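Local coordinates for putative iron binding protein (Bordetella pertussis Tohama I, PDB 1Y9U), which binds ferric iron through tyrosine side chains and, as a periplasmic solute-binding protein, probably delivers it for uptake into the cell, at residues A[108-113]-A[180-185]; A[118-123]-A[128-133]; A[141-146]-A[197-202]; A[204-209]-A[286-291]. All blocks are in the same frame, centred on the assembly; numbering follows the deposited sequence. Where two conformers were deposited one is given.

Interaction 1 (A[108-113]-A[180-185]); sequences VLYVEK and RDVARD
Tyr-110 meets Val-182 and Ala-183 along one side of its ring, where strand 100-112 packs against helix 179-187. Its CD2 lies 3.7 Å from Val-182 CG1, approached obliquely, and the same methyl is 4.0 Å from Tyr-110 CB, so this branch fills the angle where the ring leaves the strand. At the ring edge the backbone comes in: Ala-183 N is 3.9 Å from Tyr-110 CD2, and Ala-183 CB is 4.1 Å from that carbon. The short side chain of Ala-183 lets the helix backbone lie close to the ring edge, while a beta-branched valine presents a firm methyl beside it.

Val-182 reaches the tyrosine because CG1 stands anti to its backbone N (chi1 173°). The hydroxyl of Tyr-110 extends beyond the helix and hydrogen-bonds to the carbonyl oxygen of Asn-197, which suits a tyrosine whose ring is buried but whose end needs a polar partner. Further out, Arg-184 grips Asp-185 side-on, with NE to OD1 and NH2 to OD2, while Asp-181 OD1 lies 3.2 Å from Arg-184 NH1 over one face of the guanidinium, an electrostatic link alone, since no N-H is directed at that oxygen.

Tyr-110 also packs on Tyr-200, which binds iron in a structure of this protein. The arrangement is the helix-on-sheet packing of an alpha/beta periplasmic binding protein domain, here one layer behind the metal site.

Interaction 2 (A[118-123]-A[128-133]); sequences DSFRYG and PKWKGK
Phe-120 and Trp-130 carry this contact by themselves, ring against ring, joining two parts of the long connection between strands 100-112 and 134-135. The rings meet obliquely: the centroids of the Phe-120 ring and the five-membered ring of Trp-130 are 5.8 Å apart, and the planes are inclined at 59°. The indole nitrogen Trp-130 NE1 sits at the edge of the phenyl ring, near its plane, 3.9 Å from Phe-120 CE1.

Apolar contact continues onto the benzo part of the indole, with Phe-120 CE1 4.2 Å from Trp-130 CZ2. The two side chains point past one another, overlapping near their ends. Phe-120 reaches across because its CG is turned anti to the backbone N (chi1 -150°), which swings the end of the ring toward the indole. Large flat residues suit this place, since they can bridge backbones that are themselves well separated. Ile-193 of strand 193-197 touches both rings.

No hydrogen bond joins the two segments; each has its own. Arg-121 NH1 donates to Ser-119 OG at 2.9 Å, with the oxygen lying in the guanidinium plane and an angle of 162° at the hydrogen. On the other segment, Lys-133 N bonds to Trp-130 O at 2.9 Å, closing a turn in which Gly-132 takes a positive phi, a conformation easy for glycine.

That closure is a type II beta turn, which starts at Trp-130, the last residue of the short 3-10 segment 128-130, and leads into strand 134-135.

Interaction 3 (A[141-146]-A[197-202]); sequences HPYNTA and NAYYVG
Tyr-143 extends from the first turn of helix 142-155 toward Asn-197, Tyr-199 and Tyr-200. From CB the ring is turned away from the carbonyl carbon (chi1 -64°), which points it across to helix 198-206, and it is held between an amide nitrogen and an imidazole C-H carbon. Over the centre of one face lies the amide nitrogen Asn-197 ND2, 3.3 Å above the plane, with amide and ring planes 46° apart. Over the opposite face lies His-141 CE1. The imidazole is placed by capping: His-141, the N-cap residue, accepts from Tyr-143 N through ND1 at 2.9 Å, nearly straight at 170°. Asn-197 OD1 in turn accepts from Arg-107.

Further along, Tyr-143 CE1 packs 3.9 Å from Tyr-200 CE1. This is the tyrosine cluster of a ferric binding protein: all three tyrosines bind iron in a structure of this protein, though no iron is bound here, and phenolate oxygens are good ligands for hard ferric ions.

At the tip, Tyr-143 OH hydrogen-bonds to Tyr-200 OH at 2.7 Å, at the edge of the Tyr-200 ring. It also approaches Tyr-199 OH in one of that residue's two conformers. Arg-105 makes a weak hydrogen bond to Tyr-143 OH.

Interaction 4 (A[204-209]-A[286-291]); sequences MKNAEP and DAVVAS
The capped start of helix 287-291 packs against the C-terminal end of helix 198-206, with Asp-286 and Val-288 facing Lys-205 and Asn-206. Asn-206 ND2 donates to Asp-286 OD2 at 3.1 Å, with an angle of 155° at the hydrogen. The acceptor lies in the amide plane, while the nitrogen meets the carboxylate on its syn side, 33° out of that plane. The same ND2 also bonds to Gly-202 O in its own helix. One water donates to both Asn-206 OD1, 2.7 Å away, and Asp-286 OD1, 2.8 Å away, making a second link between amide and carboxylate.

Asp-286 is the N-cap residue, and aspartate suits this position because its short acidic side chain can accept from the first amides of the helix. With CG anti to the backbone N (chi1 174°), OD2 accepts weakly from Val-288 N and Val-289 N, so three N-H groups converge on it.

Beside these polar links, Val-288 spreads its two methyls over the other helix: CG1 is 3.8 Å from Lys-205 CB, and CG2 is 3.4 Å from Asn-206 ND2. Lysine combines an aliphatic stem, used here against valine, with an ammonium that bends away at chi4 to the carbonyl oxygens of Gly-217 and Ile-220.

In the fold
Helix 198-206 ties most of these contacts together: interaction 3 uses its start and interaction 4 its end, their centres about 17 Å apart. Interaction 1, centred about 12 Å from interaction 3, touches it through Tyr-110, which packs on Val-201, and meets interaction 4 through Met-204. Interaction 2 lies on the far side of strand 100-112 from helix 179-187, linked by Leu-109 packing on Phe-120. Along the chain, interaction 2 falls between the segments of interaction 1, interactions 1 and 3 cross, and interaction 4 comes last. Interactions 1 and 4 thus touch interaction 3, with its iron-binding tyrosines nearest the chain centre, directly, while interaction 2 reaches it only by way of interaction 1.

Interaction 1 (A[108-113]-A[180-185])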
loop_
_atom_site.group_PDB
_atom_site.type_symbol
_atom_site.label_atom_id
_atom_site.label_comp_id
_atom_site.label_asym_id
_atom_site.label_seq_id
_atom_site.Cartn_x
_atom_site.Cartn_y
_atom_site.Cartn_z
ATOM N N VAL A 108 7.993 4.081 -4.657
ATOM C CA VAL A 108 9.387 4.485 -4.681
ATOM C C VAL A 108 9.894 4.652 -6.115
ATOM O O VAL A 108 9.152 4.508 -7.074
ATOM C CB VAL A 108 10.238 3.468 -3.875
ATOM C CG1 VAL A 108 9.695 3.308 -2.433
ATOM C CG2 VAL A 108 10.282 2.113 -4.553
ATOM N N LEU A 109 11.182 4.959 -6.245
ATOM C CA LEU A 109 11.835 5.102 -7.527
ATOM C C LEU A 109 12.712 3.886 -7.774
ATOM O O LEU A 109 13.613 3.596 -6.995
ATOM C CB LEU A 109 12.690 6.363 -7.547
ATOM C CG LEU A 109 13.116 6.857 -8.932
ATOM C CD1 LEU A 109 11.932 7.439 -9.728
ATOM C CD2 LEU A 109 14.240 7.872 -8.828
ATOM N N TYR A 110 12.416 3.141 -8.830
ATOM C CA TYR A 110 13.336 2.119 -9.316
ATOM C C TYR A 110 14.391 2.820 -10.132
ATOM O O TYR A 110 14.049 3.701 -10.911
ATOM C CB TYR A 110 12.638 1.130 -10.219
ATOM C CG TYR A 110 11.558 0.244 -9.610
ATOM C CD1 TYR A 110 11.120 0.370 -8.294
ATOM C CD2 TYR A 110 10.954 -0.746 -10.403
ATOM C CE1 TYR A 110 10.105 -0.446 -7.803
ATOM C CE2 TYR A 110 9.965 -1.559 -9.914
ATOM C CZ TYR A 110 9.558 -1.429 -8.601
ATOM O OH TYR A 110 8.507 -2.208 -8.158
ATOM N N VAL A 111 15.655 2.459 -9.941
ATOM C CA VAL A 111 16.780 3.152 -10.551
ATOM C C VAL A 111 17.750 2.130 -11.116
ATOM O O VAL A 111 18.083 1.161 -10.434
ATOM C CB VAL A 111 17.517 4.025 -9.511
ATOM C CG1 VAL A 111 18.701 4.741 -10.137
ATOM C CG2 VAL A 111 16.530 5.008 -8.850
ATOM N N GLU A 112 18.253 2.356 -12.324
ATOM C CA GLU A 112 19.291 1.497 -12.881
ATOM C C GLU A 112 20.396 1.351 -11.840
ATOM O O GLU A 112 20.800 2.342 -11.225
ATOM C CB GLU A 112 19.848 2.112 -14.153
ATOM C CG GLU A 112 20.558 1.131 -15.069
ATOM C CD GLU A 112 21.980 0.779 -14.647
ATOM O OE1 GLU A 112 22.641 1.602 -13.981
ATOM O OE2 GLU A 112 22.406 -0.355 -14.992
ATOM N N LYS A 113 20.895 0.132 -11.644
ATOM C CA LYS A 113 21.683 -0.170 -10.464
ATOM C C LYS A 113 22.939 0.686 -10.265
ATOM O O LYS A 113 23.360 0.886 -9.136
ATOM C CB LYS A 113 22.067 -1.651 -10.441
ATOM C CG LYS A 113 23.037 -2.040 -11.560
ATOM C CD LYS A 113 23.222 -3.545 -11.658
ATOM C CE LYS A 113 24.167 -3.944 -12.784
ATOM N NZ LYS A 113 25.587 -3.566 -12.483
ATOM N N ARG A 180 6.221 -4.000 -12.267
ATOM C CA ARG A 180 7.408 -4.779 -12.569
ATOM C C ARG A 180 7.968 -4.472 -13.959
ATOM O O ARG A 180 9.163 -4.591 -14.176
ATOM C CB ARG A 180 7.182 -6.274 -12.367
ATOM C CG ARG A 180 7.062 -6.621 -10.899
ATOM C CD ARG A 180 6.680 -8.019 -10.659
ATOM N NE ARG A 180 5.242 -8.032 -10.589
ATOM C CZ ARG A 180 4.535 -8.711 -9.721
ATOM N NH1 ARG A 180 5.114 -9.534 -8.840
ATOM N NH2 ARG A 180 3.226 -8.614 -9.792
ATOM N N ASP A 181 7.101 -4.049 -14.879
ATOM C CA ASP A 181 7.569 -3.634 -16.213
ATOM C C ASP A 181 8.550 -2.466 -16.161
ATOM O O ASP A 181 9.353 -2.277 -17.075
ATOM C CB ASP A 181 6.403 -3.272 -17.124
ATOM C CG ASP A 181 5.567 -4.463 -17.514
ATOM O OD1 ASP A 181 6.098 -5.612 -17.628
ATOM O OD2 ASP A 181 4.364 -4.302 -17.772
ATOM N N VAL A 182 8.471 -1.657 -15.128
ATOM C CA VAL A 182 9.456 -0.598 -14.933
ATOM C C VAL A 182 10.844 -1.203 -14.809
ATOM O O VAL A 182 11.794 -0.720 -15.422
ATOM C CB VAL A 182 9.114 0.283 -13.719
ATOM C CG1 VAL A 182 10.224 1.275 -13.424
ATOM C CG2 VAL A 182 7.775 0.991 -13.924
ATOM N N ALA A 183 10.978 -2.247 -13.984
ATOM C CA ALA A 183 12.269 -2.921 -13.823
ATOM C C ALA A 183 12.726 -3.604 -15.120
ATOM O O ALA A 183 13.889 -3.502 -15.529
ATOM C CB ALA A 183 12.188 -3.929 -12.687
ATOM N N ARG A 184 11.792 -4.264 -15.791
ATOM C CA ARG A 184 12.065 -4.874 -17.094
ATOM C C ARG A 184 12.659 -3.849 -18.060
ATOM O O ARG A 184 13.653 -4.119 -18.746
ATOM C CB ARG A 184 10.783 -5.433 -17.689
ATOM C CG ARG A 184 10.953 -6.056 -19.057
ATOM C CD ARG A 184 9.657 -6.287 -19.749
ATOM N NE ARG A 184 9.018 -5.022 -20.083
ATOM C CZ ARG A 184 7.788 -4.889 -20.537
ATOM N NH1 ARG A 184 7.008 -5.955 -20.720
ATOM N NH2 ARG A 184 7.343 -3.670 -20.816
ATOM N N ASP A 185 12.055 -2.668 -18.092
ATOM C CA ASP A 185 12.434 -1.673 -19.096
ATOM C C ASP A 185 13.684 -0.901 -18.708
ATOM O O ASP A 185 14.409 -0.416 -19.567
ATOM C CB ASP A 185 11.257 -0.756 -19.373
ATOM C CG ASP A 185 10.149 -1.447 -20.152
ATOM O OD1 ASP A 185 10.373 -2.571 -20.715
ATOM O OD2 ASP A 185 9.036 -0.900 -20.271
#

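Interaction 2 (A[118-123]-A[128-133])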
loop_
_atom_site.group_PDB
_atom_site.type_symbol
_atom_site.label_atom_id
_atom_site.label_comp_id
_atom_site.label_asym_id
_atom_site.label_seq_id
_atom_site.Cartn_x
_atom_site.Cartn_y
_atom_site.Cartn_z
ATOM N N ASP A 118 21.388 9.194 -5.268
ATOM C CA ASP A 118 21.389 8.771 -3.860
ATOM C C ASP A 118 20.073 9.068 -3.165
ATOM O O ASP A 118 19.724 8.421 -2.174
ATOM C CB ASP A 118 22.514 9.492 -3.073
ATOM C CG ASP A 118 23.911 9.045 -3.481
ATOM O OD1 ASP A 118 24.066 7.916 -4.006
ATOM O OD2 ASP A 118 24.921 9.755 -3.291
ATOM N N SER A 119 19.371 10.081 -3.664
ATOM C CA SER A 119 18.147 10.556 -3.038
ATOM C C SER A 119 17.280 11.186 -4.111
ATOM O O SER A 119 17.715 11.438 -5.235
ATOM C CB SER A 119 18.475 11.580 -1.955
ATOM O OG SER A 119 19.024 12.748 -2.522
ATOM N N PHE A 120 16.036 11.459 -3.763
ATOM C CA PHE A 120 15.085 12.005 -4.746
ATOM C C PHE A 120 13.909 12.612 -4.035
ATOM O O PHE A 120 13.479 12.099 -2.996
ATOM C CB PHE A 120 14.564 10.846 -5.619
ATOM C CG PHE A 120 14.178 11.215 -7.045
ATOM C CD1 PHE A 120 15.141 11.507 -7.975
ATOM C CD2 PHE A 120 12.855 11.163 -7.473
ATOM C CE1 PHE A 120 14.807 11.767 -9.279
ATOM C CE2 PHE A 120 12.535 11.433 -8.793
ATOM C CZ PHE A 120 13.504 11.714 -9.691
ATOM N N ARG A 121 13.398 13.705 -4.594
ATOM C CA ARG A 121 12.094 14.235 -4.208
ATOM C C ARG A 121 11.112 13.897 -5.308
ATOM O O ARG A 121 11.473 13.881 -6.471
ATOM C CB ARG A 121 12.146 15.752 -4.009
ATOM C CG ARG A 121 12.823 16.143 -2.716
ATOM C CD ARG A 121 14.358 16.084 -2.802
ATOM N NE ARG A 121 14.942 15.490 -1.612
ATOM C CZ ARG A 121 16.098 14.840 -1.573
ATOM N NH1 ARG A 121 16.821 14.682 -2.670
ATOM N NH2 ARG A 121 16.539 14.366 -0.411
ATOM N N TYR A 122 9.854 13.610 -4.977
ATOM C CA TYR A 122 8.911 13.248 -6.039
ATOM C C TYR A 122 8.878 14.276 -7.159
ATOM O O TYR A 122 8.850 13.933 -8.320
ATOM C CB TYR A 122 7.498 13.013 -5.503
ATOM C CG TYR A 122 7.381 11.769 -4.660
ATOM C CD1 TYR A 122 7.270 11.838 -3.272
ATOM C CD2 TYR A 122 7.371 10.525 -5.261
ATOM C CE1 TYR A 122 7.176 10.687 -2.487
ATOM C CE2 TYR A 122 7.280 9.374 -4.506
ATOM C CZ TYR A 122 7.195 9.448 -3.117
ATOM O OH TYR A 122 7.090 8.311 -2.348
ATOM N N GLY A 123 8.947 15.539 -6.787
ATOM C CA GLY A 123 8.962 16.616 -7.758
ATOM C C GLY A 123 10.071 16.511 -8.792
ATOM O O GLY A 123 9.920 17.011 -9.905
ATOM N N PRO A 128 13.230 18.465 -16.567
ATOM C CA PRO A 128 13.469 18.278 -17.992
ATOM C C PRO A 128 14.632 17.318 -18.355
ATOM O O PRO A 128 14.618 16.709 -19.422
ATOM C CB PRO A 128 13.759 19.723 -18.449
ATOM C CG PRO A 128 12.982 20.539 -17.553
ATOM C CD PRO A 128 13.102 19.891 -16.219
ATOM N N LYS A 129 15.591 17.153 -17.460
ATOM C CA LYS A 129 16.738 16.308 -17.781
ATOM C C LYS A 129 16.378 14.830 -17.832
ATOM O O LYS A 129 17.136 14.047 -18.386
ATOM C CB LYS A 129 17.855 16.496 -16.788
ATOM C CG LYS A 129 17.654 15.807 -15.482
ATOM C CD LYS A 129 18.757 16.198 -14.550
ATOM C CE LYS A 129 18.456 15.823 -13.130
ATOM N NZ LYS A 129 19.606 16.248 -12.276
ATOM N N TRP A 130 15.225 14.449 -17.285
ATOM C CA TRP A 130 14.780 13.067 -17.337
ATOM C C TRP A 130 14.005 12.741 -18.611
ATOM O O TRP A 130 13.451 11.641 -18.734
ATOM C CB TRP A 130 13.967 12.704 -16.081
ATOM C CG TRP A 130 14.761 12.763 -14.827
ATOM C CD1 TRP A 130 14.559 13.582 -13.745
ATOM C CD2 TRP A 130 15.880 11.928 -14.490
ATOM N NE1 TRP A 130 15.486 13.313 -12.765
ATOM C CE2 TRP A 130 16.317 12.310 -13.202
ATOM C CE3 TRP A 130 16.563 10.885 -15.158
ATOM C CZ2 TRP A 130 17.405 11.695 -12.565
ATOM C CZ3 TRP A 130 17.637 10.270 -14.516
ATOM C CH2 TRP A 130 18.047 10.686 -13.238
ATOM N N LYS A 131 13.993 13.638 -19.611
ATOM C CA LYS A 131 13.199 13.382 -20.796
ATOM C C LYS A 131 13.647 12.094 -21.482
ATOM O O LYS A 131 14.845 11.883 -21.733
ATOM C CB LYS A 131 13.251 14.553 -21.792
ATOM C CG LYS A 131 12.221 14.355 -22.860
ATOM C CD LYS A 131 12.015 15.460 -23.807
ATOM C CE LYS A 131 10.947 15.024 -24.800
ATOM N NZ LYS A 131 10.677 16.046 -25.839
ATOM N N GLY A 132 12.685 11.236 -21.771
ATOM C CA GLY A 132 12.950 9.986 -22.456
ATOM C C GLY A 132 13.473 8.903 -21.538
ATOM O O GLY A 132 13.807 7.824 -22.028
ATOM N N LYS A 133 13.508 9.155 -20.227
ATOM C CA LYS A 133 14.214 8.283 -19.293
ATOM C C LYS A 133 13.347 7.707 -18.170
ATOM O O LYS A 133 13.859 7.017 -17.297
ATOM C CB LYS A 133 15.419 8.997 -18.680
ATOM C CG LYS A 133 16.485 9.397 -19.692
ATOM C CD LYS A 133 17.633 10.120 -19.024
ATOM C CE LYS A 133 18.831 10.252 -19.981
ATOM N NZ LYS A 133 20.012 10.895 -19.334
#

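Interaction 3 (A[141-146]-A[197-202])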
loop_
_atom_site.group_PDB
_atom_site.type_symbol
_atom_site.label_atom_id
_atom_site.label_comp_id
_atom_site.label_asym_id
_atom_site.label_seq_id
_atom_site.Cartn_x
_atom_site.Cartn_y
_atom_site.Cartn_z
ATOM N N HIS A 141 -4.065 4.267 -12.610
ATOM C CA HIS A 141 -4.004 3.151 -11.695
ATOM C C HIS A 141 -4.064 3.666 -10.262
ATOM O O HIS A 141 -3.461 4.684 -9.963
ATOM C CB HIS A 141 -2.739 2.334 -11.885
ATOM C CG HIS A 141 -2.765 1.062 -11.100
ATOM N ND1 HIS A 141 -2.381 1.005 -9.777
ATOM C CD2 HIS A 141 -3.222 -0.168 -11.421
ATOM C CE1 HIS A 141 -2.555 -0.231 -9.335
ATOM N NE2 HIS A 141 -3.070 -0.957 -10.308
ATOM N N PRO A 142 -4.791 3.002 -9.361
ATOM C CA PRO A 142 -4.819 3.423 -7.958
ATOM C C PRO A 142 -3.477 3.741 -7.299
ATOM O O PRO A 142 -3.412 4.624 -6.451
ATOM C CB PRO A 142 -5.521 2.270 -7.269
ATOM C CG PRO A 142 -6.468 1.784 -8.296
ATOM C CD PRO A 142 -5.737 1.897 -9.607
ATOM N N TYR A 143 -2.403 3.036 -7.660
ATOM C CA TYR A 143 -1.113 3.354 -7.061
ATOM C C TYR A 143 -0.698 4.781 -7.377
ATOM O O TYR A 143 -0.100 5.481 -6.564
ATOM C CB TYR A 143 -0.035 2.429 -7.598
ATOM C CG TYR A 143 -0.156 0.957 -7.304
ATOM C CD1 TYR A 143 0.570 0.030 -8.058
ATOM C CD2 TYR A 143 -0.938 0.480 -6.275
ATOM C CE1 TYR A 143 0.498 -1.319 -7.789
ATOM C CE2 TYR A 143 -1.019 -0.866 -6.005
ATOM C CZ TYR A 143 -0.301 -1.757 -6.771
ATOM O OH TYR A 143 -0.382 -3.097 -6.473
ATOM N N ASN A 144 -0.974 5.192 -8.611
ATOM C CA ASN A 144 -0.616 6.522 -9.063
ATOM C C ASN A 144 -1.602 7.579 -8.605
ATOM O O ASN A 144 -1.179 8.659 -8.204
ATOM C CB ASN A 144 -0.441 6.555 -10.577
ATOM C CG ASN A 144 0.867 5.925 -11.040
ATOM O OD1 ASN A 144 1.854 5.906 -10.313
ATOM N ND2 ASN A 144 0.854 5.371 -12.255
ATOM N N THR A 145 -2.909 7.306 -8.637
ATOM C CA THR A 145 -3.847 8.333 -8.185
ATOM C C THR A 145 -3.693 8.635 -6.719
ATOM O O THR A 145 -3.894 9.759 -6.313
ATOM C CB THR A 145 -5.302 8.016 -8.488
ATOM O OG1 THR A 145 -5.675 6.805 -7.827
ATOM C CG2 THR A 145 -5.543 7.806 -9.982
ATOM N N ALA A 146 -3.301 7.650 -5.917
ATOM C CA ALA A 146 -3.047 7.923 -4.511
ATOM C C ALA A 146 -1.857 8.868 -4.326
ATOM O O ALA A 146 -1.884 9.740 -3.467
ATOM C CB ALA A 146 -2.815 6.632 -3.753
ATOM N N ASN A 197 6.018 0.351 -6.822
ATOM C CA ASN A 197 5.947 0.053 -5.406
ATOM C C ASN A 197 7.131 -0.820 -4.941
ATOM O O ASN A 197 7.562 -1.744 -5.634
ATOM C CB ASN A 197 4.640 -0.588 -5.048
ATOM C CG ASN A 197 3.509 0.398 -4.974
ATOM O OD1 ASN A 197 3.719 1.571 -5.022
ATOM N ND2 ASN A 197 2.287 -0.102 -4.874
ATOM N N ALA A 198 7.636 -0.539 -3.744
ATOM C CA ALA A 198 8.833 -1.188 -3.229
ATOM C C ALA A 198 8.678 -2.687 -3.047
ATOM O O ALA A 198 9.598 -3.457 -3.253
ATOM C CB ALA A 198 9.191 -0.556 -1.909
ATOM N N TYR A 199 7.550 -3.176 -2.459
ATOM C CA TYR A 199 7.273 -4.733 -2.332
ATOM C C TYR A 199 7.526 -5.540 -3.642
ATOM O O TYR A 199 7.951 -6.719 -3.613
ATOM C CB TYR A 199 5.849 -5.151 -1.717
ATOM C CG TYR A 199 4.593 -4.776 -2.566
ATOM C CD1 TYR A 199 4.236 -5.570 -3.626
ATOM C CD2 TYR A 199 3.796 -3.687 -2.292
ATOM C CE1 TYR A 199 3.145 -5.293 -4.404
ATOM C CE2 TYR A 199 2.682 -3.391 -3.138
ATOM C CZ TYR A 199 2.390 -4.224 -4.134
ATOM O OH TYR A 199 1.298 -3.852 -4.886
ATOM N N TYR A 200 7.276 -4.950 -4.796
ATOM C CA TYR A 200 7.565 -5.735 -5.983
ATOM C C TYR A 200 9.067 -6.019 -6.124
ATOM O O TYR A 200 9.459 -7.050 -6.680
ATOM C CB TYR A 200 7.102 -5.073 -7.255
ATOM C CG TYR A 200 5.605 -4.944 -7.365
ATOM C CD1 TYR A 200 4.981 -3.693 -7.367
ATOM C CD2 TYR A 200 4.797 -6.063 -7.475
ATOM C CE1 TYR A 200 3.622 -3.576 -7.479
ATOM C CE2 TYR A 200 3.437 -5.946 -7.600
ATOM C CZ TYR A 200 2.858 -4.696 -7.609
ATOM O OH TYR A 200 1.493 -4.597 -7.721
ATOM N N VAL A 201 9.906 -5.123 -5.609
ATOM C CA VAL A 201 11.349 -5.318 -5.608
ATOM C C VAL A 201 11.692 -6.399 -4.571
ATOM O O VAL A 201 12.601 -7.195 -4.797
ATOM C CB VAL A 201 12.106 -4.005 -5.343
ATOM C CG1 VAL A 201 13.622 -4.238 -5.437
ATOM C CG2 VAL A 201 11.648 -2.923 -6.299
ATOM N N GLY A 202 10.967 -6.456 -3.450
ATOM C CA GLY A 202 11.060 -7.579 -2.531
ATOM C C GLY A 202 10.806 -8.894 -3.252
ATOM O O GLY A 202 11.568 -9.851 -3.093
#

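Interaction 4 (A[204-209]-A[286-291])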
loop_
_atom_site.group_PDB
_atom_site.type_symbol
_atom_site.label_atom_id
_atom_site.label_comp_id
_atom_site.label_asym_id
_atom_site.label_seq_id
_atom_site.Cartn_x
_atom_site.Cartn_y
_atom_site.Cartn_z
ATOM N N MET A 204 10.992 -9.501 -6.631
ATOM C CA MET A 204 11.938 -9.768 -7.695
ATOM C C MET A 204 13.335 -10.151 -7.204
ATOM O O MET A 204 13.933 -11.099 -7.715
ATOM C CB MET A 204 12.021 -8.583 -8.636
ATOM C CG MET A 204 10.739 -8.354 -9.465
ATOM S SD MET A 204 10.866 -6.993 -10.661
ATOM C CE MET A 204 10.780 -5.590 -9.574
ATOM N N LYS A 205 13.842 -9.421 -6.221
ATOM C CA LYS A 205 15.184 -9.675 -5.711
ATOM C C LYS A 205 15.261 -10.962 -4.900
ATOM O O LYS A 205 16.337 -11.577 -4.812
ATOM C CB LYS A 205 15.725 -8.486 -4.922
ATOM C CG LYS A 205 16.070 -7.294 -5.785
ATOM C CD LYS A 205 16.675 -6.139 -4.997
ATOM C CE LYS A 205 17.164 -4.966 -5.891
ATOM N NZ LYS A 205 18.473 -5.235 -6.542
ATOM N N ASN A 206 14.127 -11.391 -4.336
ATOM C CA ASN A 206 14.069 -12.673 -3.639
ATOM C C ASN A 206 13.793 -13.852 -4.565
ATOM O O ASN A 206 13.850 -15.008 -4.121
ATOM C CB ASN A 206 13.037 -12.632 -2.509
ATOM C CG ASN A 206 13.575 -12.014 -1.258
ATOM O OD1 ASN A 206 14.538 -12.521 -0.662
ATOM N ND2 ASN A 206 12.971 -10.909 -0.832
ATOM N N ALA A 207 13.499 -13.575 -5.830
ATOM C CA ALA A 207 13.326 -14.651 -6.799
ATOM C C ALA A 207 14.660 -15.356 -7.031
ATOM O O ALA A 207 15.738 -14.781 -6.884
ATOM C CB ALA A 207 12.740 -14.129 -8.110
ATOM N N GLU A 208 14.594 -16.619 -7.411
ATOM C CA GLU A 208 15.833 -17.364 -7.553
ATOM C C GLU A 208 16.550 -17.029 -8.845
ATOM O O GLU A 208 15.939 -16.711 -9.855
ATOM C CB GLU A 208 15.617 -18.863 -7.435
ATOM C CG GLU A 208 14.880 -19.482 -8.588
ATOM C CD GLU A 208 14.655 -20.979 -8.397
ATOM O OE1 GLU A 208 15.528 -21.652 -7.800
ATOM O OE2 GLU A 208 13.611 -21.471 -8.834
ATOM N N PRO A 209 17.867 -17.103 -8.846
ATOM C CA PRO A 209 18.596 -16.919 -10.096
ATOM C C PRO A 209 18.123 -17.938 -11.120
ATOM O O PRO A 209 17.809 -19.093 -10.768
ATOM C CB PRO A 209 20.059 -17.157 -9.708
ATOM C CG PRO A 209 19.989 -17.890 -8.492
ATOM C CD PRO A 209 18.773 -17.378 -7.719
ATOM N N ASP A 286 12.145 -8.330 6.076
ATOM C CA ASP A 286 12.797 -9.118 5.022
ATOM C C ASP A 286 14.127 -8.459 4.649
ATOM O O ASP A 286 14.220 -7.240 4.560
ATOM C CB ASP A 286 11.918 -9.196 3.790
ATOM C CG ASP A 286 12.619 -9.860 2.661
ATOM O OD1 ASP A 286 12.790 -11.094 2.727
ATOM O OD2 ASP A 286 13.082 -9.199 1.713
ATOM N N ALA A 287 15.142 -9.271 4.356
ATOM C CA ALA A 287 16.474 -8.755 4.106
ATOM C C ALA A 287 16.538 -7.786 2.912
ATOM O O ALA A 287 17.247 -6.815 2.962
ATOM C CB ALA A 287 17.461 -9.898 3.893
ATOM N N VAL A 288 15.842 -8.117 1.830
ATOM C CA VAL A 288 15.772 -7.209 0.689
ATOM C C VAL A 288 15.108 -5.881 1.097
ATOM O O VAL A 288 15.611 -4.815 0.800
ATOM C CB VAL A 288 15.043 -7.858 -0.503
ATOM C CG1 VAL A 288 14.878 -6.854 -1.627
ATOM C CG2 VAL A 288 15.808 -9.090 -0.990
ATOM N N VAL A 289 13.988 -5.963 1.798
ATOM C CA VAL A 289 13.297 -4.747 2.220
ATOM C C VAL A 289 14.222 -3.878 3.113
ATOM O O VAL A 289 14.308 -2.670 2.947
ATOM C CB VAL A 289 11.978 -5.088 2.919
ATOM C CG1 VAL A 289 11.331 -3.805 3.507
ATOM C CG2 VAL A 289 11.025 -5.780 1.959
ATOM N N ALA A 290 14.942 -4.516 4.040
ATOM C CA ALA A 290 15.897 -3.800 4.896
ATOM C C ALA A 290 16.981 -3.090 4.090
ATOM O O ALA A 290 17.414 -2.016 4.439
ATOM C CB ALA A 290 16.530 -4.754 5.909
ATOM N N SER A 291 17.385 -3.707 2.983
ATOM C CA SER A 291 18.434 -3.160 2.123
ATOM C C SER A 291 18.049 -1.858 1.456
ATOM O O SER A 291 18.910 -1.127 0.970
ATOM C CB SER A 291 18.883 -4.184 1.067
ATOM O OG SER A 291 18.006 -4.244 -0.045
HETATM O O HOH W 1 15.331 -11.753 1.792
#